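Local coordinates for A223 penton protein C-terminal domain-containing protein (Sulfolobus turreted icosahedral virus 1, PDB 6BO3) that is a turret protein of the virus particle that probably helps build the projections at the capsid vertices through two beta-sandwich domains, at residues Phe89-Ile94 and Phe123-Gln128; Thr148-Thr153 and Thr206-Thr211; Asn31-Phe36 and Val99-Ser104; Leu48-Gly53 and Asn112-Gly117. The protein carries 1 engineered substitution. One frame throughout, in Å; residues are numbered along the deposited sequence.

Interaction 1: residues Phe89-Ile94 and Phe123-Gln128; sequences FYNVPI and FEVPSQ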
loop_
_atom_site.group_PDB
_atom_site.type_symbol
_atom_site.label_atom_id
_atom_site.label_comp_id
_atom_site.label_asym_id
_atom_site.label_seq_id
_atom_site.Cartn_x
_atom_site.Cartn_y
_atom_site.Cartn_z
ATOM N N PHE A 89 4.958 13.089 8.036
ATOM C CA PHE A 89 5.359 14.429 8.412
ATOM C C PHE A 89 4.669 15.417 7.498
ATOM O O PHE A 89 4.642 15.244 6.259
ATOM C CB PHE A 89 6.877 14.633 8.236
ATOM C CG PHE A 89 7.736 13.677 9.025
ATOM C CD1 PHE A 89 8.420 14.097 10.158
ATOM C CD2 PHE A 89 7.916 12.376 8.595
ATOM C CE1 PHE A 89 9.237 13.226 10.865
ATOM C CE2 PHE A 89 8.717 11.490 9.307
ATOM C CZ PHE A 89 9.391 11.924 10.440
ATOM N N TYR A 90 4.146 16.482 8.095
ATOM C CA TYR A 90 3.776 17.656 7.322
ATOM C C TYR A 90 4.346 18.930 7.949
ATOM O O TYR A 90 3.929 19.333 9.047
ATOM C CB TYR A 90 2.250 17.806 7.140
ATOM C CG TYR A 90 1.939 19.040 6.320
ATOM C CD1 TYR A 90 1.301 20.149 6.883
ATOM C CD2 TYR A 90 2.352 19.132 4.991
ATOM C CE1 TYR A 90 1.058 21.291 6.135
ATOM C CE2 TYR A 90 2.119 20.264 4.239
ATOM C CZ TYR A 90 1.470 21.344 4.813
ATOM O OH TYR A 90 1.235 22.464 4.067
ATOM N N ASN A 91 5.261 19.566 7.220
ATOM C CA ASN A 91 5.841 20.873 7.571
ATOM C C ASN A 91 6.445 20.814 8.986
ATOM O O ASN A 91 6.211 21.692 9.804
ATOM C CB ASN A 91 4.797 22.012 7.408
ATOM C CG ASN A 91 5.403 23.428 7.551
ATOM O OD1 ASN A 91 6.390 23.764 6.908
ATOM N ND2 ASN A 91 4.786 24.263 8.385
ATOM N N VAL A 92 7.239 19.777 9.269
ATOM C CA VAL A 92 7.731 19.565 10.639
ATOM C C VAL A 92 9.138 20.180 10.737
ATOM O O VAL A 92 10.033 19.783 9.984
ATOM C CB VAL A 92 7.744 18.051 11.017
ATOM C CG1 VAL A 92 8.210 17.832 12.443
ATOM C CG2 VAL A 92 6.358 17.400 10.823
ATOM N N PRO A 93 9.337 21.156 11.645
ATOM C CA PRO A 93 10.656 21.758 11.789
ATOM C C PRO A 93 11.546 20.790 12.561
ATOM O O PRO A 93 11.333 20.544 13.743
ATOM C CB PRO A 93 10.383 23.048 12.568
ATOM C CG PRO A 93 9.134 22.783 13.341
ATOM C CD PRO A 93 8.407 21.633 12.688
ATOM N N ILE A 94 12.490 20.194 11.853
ATOM C CA ILE A 94 13.355 19.163 12.406
ATOM C C ILE A 94 14.720 19.519 11.882
ATOM O O ILE A 94 14.826 19.908 10.724
ATOM C CB ILE A 94 13.025 17.759 11.847
ATOM C CG1 ILE A 94 11.618 17.320 12.216
ATOM C CG2 ILE A 94 14.031 16.732 12.351
ATOM C CD1 ILE A 94 11.174 16.071 11.482
ATOM N N PHE A 123 6.841 26.573 6.589
ATOM C CA PHE A 123 5.716 27.311 6.062
ATOM C C PHE A 123 4.801 27.816 7.169
ATOM O O PHE A 123 4.737 27.220 8.225
ATOM C CB PHE A 123 4.961 26.418 5.086
ATOM C CG PHE A 123 5.727 26.119 3.829
ATOM C CD1 PHE A 123 6.582 27.063 3.269
ATOM C CD2 PHE A 123 5.563 24.903 3.180
ATOM C CE1 PHE A 123 7.268 26.798 2.102
ATOM C CE2 PHE A 123 6.248 24.631 2.007
ATOM C CZ PHE A 123 7.103 25.579 1.471
ATOM N N GLU A 124 4.093 28.916 6.929
ATOM C CA GLU A 124 3.137 29.428 7.921
ATOM C C GLU A 124 1.823 28.633 7.874
ATOM O O GLU A 124 0.740 29.173 7.646
ATOM C CB GLU A 124 2.945 30.955 7.792
ATOM C CG GLU A 124 3.997 31.725 8.586
ATOM C CD GLU A 124 4.086 33.197 8.232
ATOM O OE1 GLU A 124 3.036 33.876 8.184
ATOM O OE2 GLU A 124 5.220 33.681 8.021
ATOM N N VAL A 125 1.951 27.325 8.090
ATOM C CA VAL A 125 0.812 26.420 8.231
ATOM C C VAL A 125 1.147 25.463 9.372
ATOM O O VAL A 125 2.306 25.402 9.775
ATOM C CB VAL A 125 0.526 25.644 6.929
ATOM C CG1 VAL A 125 0.227 26.617 5.795
ATOM C CG2 VAL A 125 1.681 24.716 6.560
ATOM N N PRO A 126 0.139 24.752 9.922
ATOM C CA PRO A 126 0.354 23.766 10.988
ATOM C C PRO A 126 1.490 22.766 10.719
ATOM O O PRO A 126 1.693 22.358 9.585
ATOM C CB PRO A 126 -0.991 23.010 11.050
ATOM C CG PRO A 126 -1.948 23.756 10.165
ATOM C CD PRO A 126 -1.297 25.047 9.772
ATOM N N SER A 127 2.216 22.378 11.763
ATOM C CA SER A 127 3.192 21.291 11.656
ATOM C C SER A 127 2.552 20.066 12.273
ATOM O O SER A 127 1.948 20.149 13.329
ATOM C CB SER A 127 4.486 21.634 12.390
ATOM O OG SER A 127 5.029 22.804 11.836
ATOM N N GLN A 128 2.652 18.923 11.617
ATOM C CA GLN A 128 1.924 17.757 12.102
ATOM C C GLN A 128 2.683 16.488 11.806
ATOM O O GLN A 128 3.469 16.438 10.857
ATOM C CB GLN A 128 0.528 17.668 11.473
ATOM C CG GLN A 128 -0.377 18.849 11.745
ATOM C CD GLN A 128 -1.729 18.710 11.074
ATOM O OE1 GLN A 128 -1.814 18.450 9.878
ATOM N NE2 GLN A 128 -2.788 18.902 11.837
#
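F123 gives its backbone N-H to the side-chain oxygen of N91, a nearly straight bond of 2.9 Å from F123 N to N91 OD1 (166° at the hydrogen). The same amide answers the carbonyl: N91 ND2 reaches F123 O at 3.0 Å. Asparagine suits the place because its short side chain carries donor and acceptor together and can grip both polar groups of one backbone residue; S44 also bonds to OD1. An inverse gamma turn centred on E124 then swings the chain round, so that V125 O also faces N91 ND2, though that bond is weak. The CG2 branch of V125 lies 3.4 Å from Y90 OH, the two side chains crossing at about a right angle. P126 O comes 3.5 Å from Y90 CD1 and is buried without a polar partner in the model. S127 is small enough to sit against the backbone of the corner: with chi1 at -59° its hydroxyl lies beside its own backbone N, and OG donates to N91 O over 2.6 Å. At Q128 the two chains finally pair as strands, Y90 N to Q128 O at 2.8 Å and Q128 N to Y90 O at 2.9 Å. V92 CG2 approaches this same Q128 carbonyl closely, probably under strain. N91 and V92 both face F45 of the neighbouring strand 44-53. With N91 in the left-handed region, which asparagine tolerates better than most residues, this is a G1 beta bulge, here bending strand 85-93 where the loop leading into strand 128-133 pairs with it.

Interaction 2: residues Thr148-Thr153 and Thr206-Thr211; sequences TSLPQT and TNMTLT. Engineered in segment 206-211: M208 (natural residue Leu).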
loop_
_atom_site.group_PDB
_atom_site.type_symbol
_atom_site.label_atom_id
_atom_site.label_comp_id
_atom_site.label_asym_id
_atom_site.label_seq_id
_atom_site.Cartn_x
_atom_site.Cartn_y
_atom_site.Cartn_z
ATOM N N THR A 148 -17.608 -10.484 -24.848
ATOM C CA THR A 148 -18.884 -10.667 -24.143
ATOM C C THR A 148 -18.924 -11.912 -23.219
ATOM O O THR A 148 -19.948 -12.178 -22.588
ATOM C CB THR A 148 -20.043 -10.779 -25.159
ATOM O OG1 THR A 148 -19.828 -11.921 -25.997
ATOM C CG2 THR A 148 -20.166 -9.528 -26.017
ATOM N N SER A 149 -17.834 -12.684 -23.174
ATOM C CA SER A 149 -17.711 -13.857 -22.300
ATOM C C SER A 149 -16.241 -14.241 -22.081
ATOM O O SER A 149 -15.332 -13.657 -22.668
ATOM C CB SER A 149 -18.500 -15.060 -22.845
ATOM O OG SER A 149 -17.941 -15.562 -24.046
ATOM N N LEU A 150 -16.014 -15.220 -21.221
ATOM C CA LEU A 150 -14.666 -15.672 -20.931
ATOM C C LEU A 150 -14.355 -16.938 -21.733
ATOM O O LEU A 150 -15.263 -17.713 -22.021
ATOM C CB LEU A 150 -14.529 -15.934 -19.445
ATOM C CG LEU A 150 -14.667 -14.679 -18.553
ATOM C CD1 LEU A 150 -14.500 -15.017 -17.087
ATOM C CD2 LEU A 150 -13.707 -13.571 -18.966
ATOM N N PRO A 151 -13.079 -17.152 -22.104
ATOM C CA PRO A 151 -12.740 -18.352 -22.901
ATOM C C PRO A 151 -12.555 -19.673 -22.127
ATOM O O PRO A 151 -12.525 -20.748 -22.741
ATOM C CB PRO A 151 -11.415 -17.958 -23.562
ATOM C CG PRO A 151 -10.795 -17.000 -22.604
ATOM C CD PRO A 151 -11.938 -16.226 -22.000
ATOM N N GLN A 152 -12.385 -19.604 -20.812
ATOM C CA GLN A 152 -12.244 -20.809 -19.999
ATOM C C GLN A 152 -12.619 -20.436 -18.582
ATOM O O GLN A 152 -12.982 -19.289 -18.324
ATOM C CB GLN A 152 -10.797 -21.299 -20.033
ATOM C CG GLN A 152 -9.828 -20.280 -19.454
ATOM C CD GLN A 152 -8.384 -20.716 -19.522
ATOM O OE1 GLN A 152 -7.837 -21.245 -18.552
ATOM N NE2 GLN A 152 -7.756 -20.488 -20.659
ATOM N N THR A 153 -12.501 -21.392 -17.667
ATOM C CA THR A 153 -12.727 -21.134 -16.249
ATOM C C THR A 153 -11.403 -20.754 -15.608
ATOM O O THR A 153 -10.334 -21.120 -16.116
ATOM C CB THR A 153 -13.286 -22.369 -15.535
ATOM O OG1 THR A 153 -12.295 -23.411 -15.525
ATOM C CG2 THR A 153 -14.545 -22.849 -16.229
ATOM N N THR A 206 -16.691 -19.381 -13.187
ATOM C CA THR A 206 -17.224 -20.418 -14.051
ATOM C C THR A 206 -17.734 -19.870 -15.350
ATOM O O THR A 206 -17.627 -20.538 -16.364
ATOM C CB THR A 206 -18.294 -21.283 -13.360
ATOM O OG1 THR A 206 -19.431 -20.488 -13.030
ATOM C CG2 THR A 206 -17.727 -21.872 -12.108
ATOM N N ASN A 207 -18.303 -18.667 -15.332
ATOM C CA ASN A 207 -18.659 -17.984 -16.570
ATOM C C ASN A 207 -19.022 -16.522 -16.389
ATOM O O ASN A 207 -19.255 -16.064 -15.281
ATOM C CB ASN A 207 -19.780 -18.709 -17.334
ATOM C CG ASN A 207 -21.112 -18.731 -16.598
ATOM O OD1 ASN A 207 -21.586 -17.720 -16.082
ATOM N ND2 ASN A 207 -21.754 -19.891 -16.603
ATOM N N MET A 208 -19.045 -15.812 -17.511
ATOM C CA MET A 208 -19.416 -14.412 -17.569
ATOM C C MET A 208 -20.111 -14.166 -18.904
ATOM O O MET A 208 -19.699 -14.695 -19.935
ATOM C CB MET A 208 -18.176 -13.540 -17.443
ATOM C CG MET A 208 -18.484 -12.069 -17.220
ATOM S SD MET A 208 -17.028 -11.007 -17.294
ATOM C CE MET A 208 -16.742 -11.023 -19.053
ATOM N N THR A 209 -21.178 -13.380 -18.890
ATOM C CA THR A 209 -21.900 -13.078 -20.113
ATOM C C THR A 209 -22.237 -11.603 -20.044
ATOM O O THR A 209 -22.859 -11.170 -19.066
ATOM C CB THR A 209 -23.188 -13.897 -20.228
ATOM O OG1 THR A 209 -22.868 -15.294 -20.319
ATOM C CG2 THR A 209 -23.977 -13.482 -21.466
ATOM N N LEU A 210 -21.793 -10.848 -21.054
ATOM C CA LEU A 210 -22.117 -9.420 -21.161
ATOM C C LEU A 210 -23.089 -9.158 -22.313
ATOM O O LEU A 210 -23.134 -9.889 -23.315
ATOM C CB LEU A 210 -20.848 -8.546 -21.305
ATOM C CG LEU A 210 -19.615 -8.787 -20.414
ATOM C CD1 LEU A 210 -18.487 -7.825 -20.744
ATOM C CD2 LEU A 210 -19.872 -8.670 -18.929
ATOM N N THR A 211 -23.868 -8.097 -22.164
ATOM C CA THR A 211 -24.914 -7.747 -23.124
ATOM C C THR A 211 -24.394 -6.950 -24.332
ATOM O O THR A 211 -25.114 -6.797 -25.310
ATOM C CB THR A 211 -26.049 -6.948 -22.440
ATOM O OG1 THR A 211 -25.534 -5.715 -21.927
ATOM C CG2 THR A 211 -26.628 -7.735 -21.303
HETATM O O HOH W 1 -17.852 -17.144 -19.958
#
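T148 O accepts the backbone N-H of L210 at 2.7 Å from O to N, the one direct hydrogen bond between these two antiparallel chains. The same oxygen receives a CA-H contact from the neighbouring residue, T209 CA to T148 O being 3.3 Å. Next along, at L150 and M208, the backbones part, and a water fills in: both L150 N (2.9 Å) and M208 N (3.0 Å) donate to it. Beside the water the side chains close up. L150 CG, set beside its own backbone N by a chi1 of -65°, rests 3.9 Å from M208 CB, and the two side chains cross at about a right angle. M208 is an engineered residue, leucine in the natural protein; its chain bends at chi3 (74°), which carries CE back to within 4.0 Å of L150 CD2. S149 CB lies 3.2 Å from M208 O.

The pair joins an outermost strand, 149-155, to its neighbour 204-210 in one sheet of the second domain, a sandwich of two four-stranded antiparallel sheets consistent with a viral jelly roll. Large apolar residues suit the inward positions of L150, which leans on Y143 and I218 of the facing sheet, and L210, which meets I216 there and L190 in its own sheet; M208 touches I216 and L190 too. Farther out, T206 and N207 both face T178 in a classic beta bulge, with N207 OD1 bonded to the T178 hydroxyl on the side away from strand 149-155.

Interaction 3: residues Asn31-Phe36 and Val99-Ser104; sequences NNLNVF and VEYDPS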
loop_
_atom_site.group_PDB
_atom_site.type_symbol
_atom_site.label_atom_id
_atom_site.label_comp_id
_atom_site.label_asym_id
_atom_site.label_seq_id
_atom_site.Cartn_x
_atom_site.Cartn_y
_atom_site.Cartn_z
ATOM N N ASN A 31 22.925 -5.594 13.253
ATOM C CA ASN A 31 24.131 -5.199 12.520
ATOM C C ASN A 31 24.172 -3.742 12.067
ATOM O O ASN A 31 25.222 -3.273 11.611
ATOM C CB ASN A 31 24.273 -6.078 11.274
ATOM C CG ASN A 31 24.626 -7.515 11.604
ATOM O OD1 ASN A 31 25.130 -7.820 12.681
ATOM N ND2 ASN A 31 24.381 -8.404 10.654
ATOM N N ASN A 32 23.029 -3.057 12.140
ATOM C CA ASN A 32 22.909 -1.648 11.781
ATOM C C ASN A 32 21.959 -0.972 12.754
ATOM O O ASN A 32 20.749 -0.962 12.559
ATOM C CB ASN A 32 22.420 -1.503 10.347
ATOM C CG ASN A 32 23.523 -1.757 9.343
ATOM O OD1 ASN A 32 24.530 -1.043 9.321
ATOM N ND2 ASN A 32 23.358 -2.786 8.523
ATOM N N LEU A 33 22.529 -0.440 13.821
ATOM C CA LEU A 33 21.760 -0.043 14.982
ATOM C C LEU A 33 21.195 1.353 14.854
ATOM O O LEU A 33 20.167 1.641 15.428
ATOM C CB LEU A 33 22.645 -0.138 16.236
ATOM C CG LEU A 33 23.025 -1.571 16.639
ATOM C CD1 LEU A 33 24.178 -1.577 17.632
ATOM C CD2 LEU A 33 21.823 -2.316 17.202
ATOM N N ASN A 34 21.869 2.220 14.103
ATOM C CA ASN A 34 21.541 3.652 14.124
ATOM C C ASN A 34 21.607 4.257 12.724
ATOM O O ASN A 34 22.483 3.915 11.927
ATOM C CB ASN A 34 22.509 4.417 15.048
ATOM C CG ASN A 34 22.639 3.804 16.442
ATOM O OD1 ASN A 34 21.653 3.462 17.091
ATOM N ND2 ASN A 34 23.867 3.703 16.919
ATOM N N VAL A 35 20.678 5.158 12.419
ATOM C CA VAL A 35 20.799 6.005 11.256
ATOM C C VAL A 35 20.566 7.436 11.719
ATOM O O VAL A 35 19.590 7.720 12.444
ATOM C CB VAL A 35 19.826 5.631 10.128
ATOM C CG1 VAL A 35 20.042 6.551 8.932
ATOM C CG2 VAL A 35 20.017 4.173 9.714
ATOM N N PHE A 36 21.502 8.310 11.360
ATOM C CA PHE A 36 21.405 9.724 11.704
ATOM C C PHE A 36 21.143 10.496 10.409
ATOM O O PHE A 36 21.999 10.560 9.538
ATOM C CB PHE A 36 22.691 10.275 12.352
ATOM C CG PHE A 36 23.129 9.596 13.651
ATOM C CD1 PHE A 36 22.322 8.707 14.354
ATOM C CD2 PHE A 36 24.372 9.907 14.189
ATOM C CE1 PHE A 36 22.761 8.130 15.536
ATOM C CE2 PHE A 36 24.822 9.328 15.366
ATOM C CZ PHE A 36 24.010 8.440 16.045
ATOM N N VAL A 99 17.182 7.335 13.784
ATOM C CA VAL A 99 16.500 6.045 13.812
ATOM C C VAL A 99 17.384 5.023 14.515
ATOM O O VAL A 99 18.559 4.879 14.143
ATOM C CB VAL A 99 16.219 5.534 12.397
ATOM C CG1 VAL A 99 15.671 4.115 12.440
ATOM C CG2 VAL A 99 15.266 6.464 11.648
ATOM N N GLU A 100 16.820 4.309 15.498
ATOM C CA GLU A 100 17.543 3.276 16.248
ATOM C C GLU A 100 16.767 1.954 16.297
ATOM O O GLU A 100 15.557 1.944 16.543
ATOM C CB GLU A 100 17.812 3.716 17.699
ATOM C CG GLU A 100 18.517 5.060 17.893
ATOM C CD GLU A 100 18.285 5.658 19.283
ATOM O OE1 GLU A 100 17.971 4.905 20.229
ATOM O OE2 GLU A 100 18.420 6.890 19.443
ATOM N N TYR A 101 17.487 0.847 16.095
ATOM C CA TYR A 101 16.989 -0.508 16.394
ATOM C C TYR A 101 16.589 -0.559 17.855
ATOM O O TYR A 101 17.417 -0.321 18.743
ATOM C CB TYR A 101 18.097 -1.540 16.130
ATOM C CG TYR A 101 17.757 -3.024 16.299
ATOM C CD1 TYR A 101 17.053 -3.714 15.314
ATOM C CD2 TYR A 101 18.203 -3.747 17.404
ATOM C CE1 TYR A 101 16.778 -5.071 15.444
ATOM C CE2 TYR A 101 17.930 -5.109 17.539
ATOM C CZ TYR A 101 17.226 -5.768 16.550
ATOM O OH TYR A 101 16.939 -7.123 16.659
ATOM N N ASP A 102 15.328 -0.860 18.137
ATOM C CA ASP A 102 14.933 -0.955 19.542
ATOM C C ASP A 102 15.570 -2.189 20.213
ATOM O O ASP A 102 15.532 -3.291 19.649
ATOM C CB ASP A 102 13.420 -0.967 19.727
ATOM C CG ASP A 102 13.036 -0.888 21.181
ATOM O OD1 ASP A 102 12.954 0.230 21.722
ATOM O OD2 ASP A 102 12.864 -1.946 21.802
ATOM N N PRO A 103 16.158 -2.005 21.415
ATOM C CA PRO A 103 16.828 -3.112 22.106
ATOM C C PRO A 103 15.907 -4.288 22.491
ATOM O O PRO A 103 16.394 -5.393 22.688
ATOM C CB PRO A 103 17.425 -2.447 23.357
ATOM C CG PRO A 103 16.717 -1.141 23.502
ATOM C CD PRO A 103 16.367 -0.720 22.117
ATOM N N SER A 104 14.600 -4.055 22.575
ATOM C CA SER A 104 13.649 -5.103 22.936
ATOM C C SER A 104 13.328 -6.047 21.778
ATOM O O SER A 104 12.583 -6.989 21.961
ATOM C CB SER A 104 12.339 -4.494 23.451
ATOM O OG SER A 104 11.574 -3.941 22.385
#
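V35 and V99 exchange both of their backbone hydrogen bonds, V35 N to V99 O at 2.7 Å and V99 N to V35 O at 2.8 Å, so this pair's four polar groups are satisfied. Y101 N donates to L33 O at 2.9 Å. Two acceptors also take CA-H contacts: E100 CA lies 3.2 Å from L33 O, and N34 CA 3.2 Å from V99 O. The outward N-H and carbonyl positions of strand 99-101 serve another neighbour, E100 pairing with D58 through the backbone. Just past the strand, D102 OD2 accepts S104 N at 2.8 Å, an Asx turn, while OD1 takes a weak bond from Q80. D58 has a carboxylate close to that OD1, which might favour a proton on one of them.

Apolar side chains pack beside the pairing. Y101 holds CG opposite its backbone N (chi1 -176°), and the L33 methyl CD2 meets its ring obliquely, 3.9 Å from Y101 CD2. The compact, branched V35 and V99 share one face, leaning on Y26 and I57; polar N34 and E100 take the other. Outermost strand 34-38 thus pairs antiparallel with 96-101 in the four-stranded sheet of a beta sandwich, probably a jelly roll.

Interaction 4: residues Leu48-Gly53 and Asn112-Gly117; sequences LLINEG and NVKLKG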
loop_
_atom_site.group_PDB
_atom_site.type_symbol
_atom_site.label_atom_id
_atom_site.label_comp_id
_atom_site.label_asym_id
_atom_site.label_seq_id
_atom_site.Cartn_x
_atom_site.Cartn_y
_atom_site.Cartn_z
ATOM N N LEU A 48 7.661 11.013 4.546
ATOM C CA LEU A 48 7.359 9.738 5.166
ATOM C C LEU A 48 8.647 9.069 5.619
ATOM O O LEU A 48 9.681 9.178 4.959
ATOM C CB LEU A 48 6.647 8.778 4.179
ATOM C CG LEU A 48 5.362 9.148 3.407
ATOM C CD1 LEU A 48 5.102 8.164 2.265
ATOM C CD2 LEU A 48 4.173 9.193 4.335
ATOM N N LEU A 49 8.567 8.423 6.765
ATOM C CA LEU A 49 9.572 7.491 7.248
ATOM C C LEU A 49 8.833 6.172 7.422
ATOM O O LEU A 49 7.922 6.071 8.229
ATOM C CB LEU A 49 10.157 7.947 8.571
ATOM C CG LEU A 49 11.274 7.086 9.181
ATOM C CD1 LEU A 49 12.008 7.933 10.212
ATOM C CD2 LEU A 49 10.753 5.810 9.819
ATOM N N ILE A 50 9.279 5.166 6.685
ATOM C CA ILE A 50 8.592 3.895 6.543
ATOM C C ILE A 50 9.417 2.786 7.147
ATOM O O ILE A 50 10.565 2.574 6.747
ATOM C CB ILE A 50 8.396 3.619 5.045
ATOM C CG1 ILE A 50 7.639 4.798 4.417
ATOM C CG2 ILE A 50 7.662 2.310 4.832
ATOM C CD1 ILE A 50 7.813 4.986 2.927
ATOM N N ASN A 51 8.827 2.077 8.102
ATOM C CA ASN A 51 9.487 0.967 8.764
ATOM C C ASN A 51 9.118 -0.323 8.046
ATOM O O ASN A 51 8.298 -1.081 8.538
ATOM C CB ASN A 51 9.076 0.896 10.236
ATOM C CG ASN A 51 9.870 -0.139 11.000
ATOM O OD1 ASN A 51 10.969 -0.533 10.565
ATOM N ND2 ASN A 51 9.347 -0.574 12.142
ATOM N N GLU A 52 9.738 -0.554 6.889
ATOM C CA GLU A 52 9.387 -1.671 6.009
ATOM C C GLU A 52 10.099 -2.947 6.433
ATOM O O GLU A 52 11.184 -3.276 5.939
ATOM C CB GLU A 52 9.737 -1.325 4.565
ATOM C CG GLU A 52 9.349 -2.369 3.531
ATOM C CD GLU A 52 9.774 -1.943 2.149
ATOM O OE1 GLU A 52 8.896 -1.572 1.344
ATOM O OE2 GLU A 52 10.993 -1.947 1.886
ATOM N N GLY A 53 9.470 -3.659 7.357
ATOM C CA GLY A 53 10.006 -4.898 7.868
ATOM C C GLY A 53 9.585 -5.113 9.295
ATOM O O GLY A 53 8.656 -4.445 9.798
ATOM N N ASN A 112 13.861 -2.505 6.416
ATOM C CA ASN A 112 14.351 -1.534 5.476
ATOM C C ASN A 112 13.631 -0.236 5.821
ATOM O O ASN A 112 12.421 -0.116 5.643
ATOM C CB ASN A 112 14.043 -1.951 4.046
ATOM C CG ASN A 112 14.541 -0.944 3.033
ATOM O OD1 ASN A 112 15.487 -0.200 3.300
ATOM N ND2 ASN A 112 13.902 -0.904 1.873
ATOM N N VAL A 113 14.378 0.719 6.344
ATOM C CA VAL A 113 13.803 1.976 6.781
ATOM C C VAL A 113 13.939 3.026 5.669
ATOM O O VAL A 113 15.061 3.325 5.212
ATOM C CB VAL A 113 14.457 2.403 8.105
ATOM C CG1 VAL A 113 13.988 3.787 8.512
ATOM C CG2 VAL A 113 14.129 1.394 9.191
ATOM N N LYS A 114 12.794 3.528 5.185
ATOM C CA LYS A 114 12.766 4.459 4.062
ATOM C C LYS A 114 12.322 5.849 4.490
ATOM O O LYS A 114 11.275 6.010 5.150
ATOM C CB LYS A 114 11.843 3.987 2.934
ATOM C CG LYS A 114 12.006 2.552 2.488
ATOM C CD LYS A 114 10.710 2.076 1.840
ATOM C CE LYS A 114 10.933 1.356 0.530
ATOM N NZ LYS A 114 9.732 1.511 -0.335
ATOM N N LEU A 115 13.133 6.831 4.096
ATOM C CA LEU A 115 12.866 8.251 4.285
ATOM C C LEU A 115 12.694 8.909 2.912
ATOM O O LEU A 115 13.607 8.913 2.058
ATOM C CB LEU A 115 13.993 8.926 5.068
ATOM C CG LEU A 115 13.693 10.351 5.516
ATOM C CD1 LEU A 115 12.555 10.301 6.511
ATOM C CD2 LEU A 115 14.937 11.011 6.108
ATOM N N LYS A 116 11.494 9.442 2.700
ATOM C CA LYS A 116 11.120 10.034 1.435
ATOM C C LYS A 116 10.347 11.319 1.702
ATOM O O LYS A 116 9.391 11.313 2.483
ATOM C CB LYS A 116 10.182 9.117 0.635
ATOM C CG LYS A 116 10.686 7.742 0.295
ATOM C CD LYS A 116 9.641 7.059 -0.564
ATOM C CE LYS A 116 10.025 5.639 -0.910
ATOM N NZ LYS A 116 9.626 5.338 -2.306
ATOM N N GLY A 117 10.743 12.404 1.050
ATOM C CA GLY A 117 10.009 13.649 1.173
ATOM C C GLY A 117 10.784 14.836 0.661
ATOM O O GLY A 117 11.686 14.698 -0.167
#
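E52 and N112 both hold CG opposite the backbone N (chi1 -177° in E52), which lays the two side chains next to one another, pointing the same way. N112 ND2 therefore donates to E52 OE2 at 3.1 Å, meeting it nearly along its C-O bond with the carboxylate and amide planes about 45° apart; the same nitrogen has a second acceptor in E25, so asparagine links two carboxylates. K114, with chi1 at -48° and its chain bent further out, brings NZ to 3.6 Å from E52 OE1, a long salt bridge that should help balance the charge. Lower down, K114 CB does apolar work 4.1 Å from I50 CB.

Beneath these groups the backbones form a continuous antiparallel ladder, distorted at its E52-N112 end, where E52 centres an inverse gamma turn: L48 with K116, I50 with K114 and E52 with N112 each exchange two bonds. The other face is mostly apolar and buried. L49 sits between two partners, CB 3.9 Å from L115 CD1 and CD2 4.0 Å from V113 CG1. N51 shares this face, but its amide is occupied, ND2 bonding to A55 O and OD1 weakly to S111. G53 and G117 end the segments at backbone angles that suit glycine, which has no CB to strike the preceding carbonyl.

The two strands are central in their five-stranded sheet: 44-53 has 85-93 on its other edge, and 111-120 has 20-28. L49, V113 and L115 face the second sheet, meeting I57 and V59 of strand 57-62 and I97 and V99 of strand 96-101.

Interactions 1, 3 and 4 belong to one sandwich; interaction 2, partly buried, lies in the other domain, its centre 43 to 54 Å from theirs. Interaction 4 sits deepest, in mid-sheet; interactions 1 and 3 are surface contacts. F89 packs CE2 3.9 Å from L49 CB, tying 1 to 4 within the same sheet, whereas V99 CG2 at 3.9 Å from L49 CD1 joins 3 to 4 across the sandwich. Chemistry follows place: interaction 1 depends on side-chain-to-backbone bonds at a corner, interaction 3 on backbone pairing at a sheet rim, interaction 2 replaces part of its ladder with a water, and interaction 4 sets a polar E52-N112-K114 face against an apolar L49-V113-L115 one.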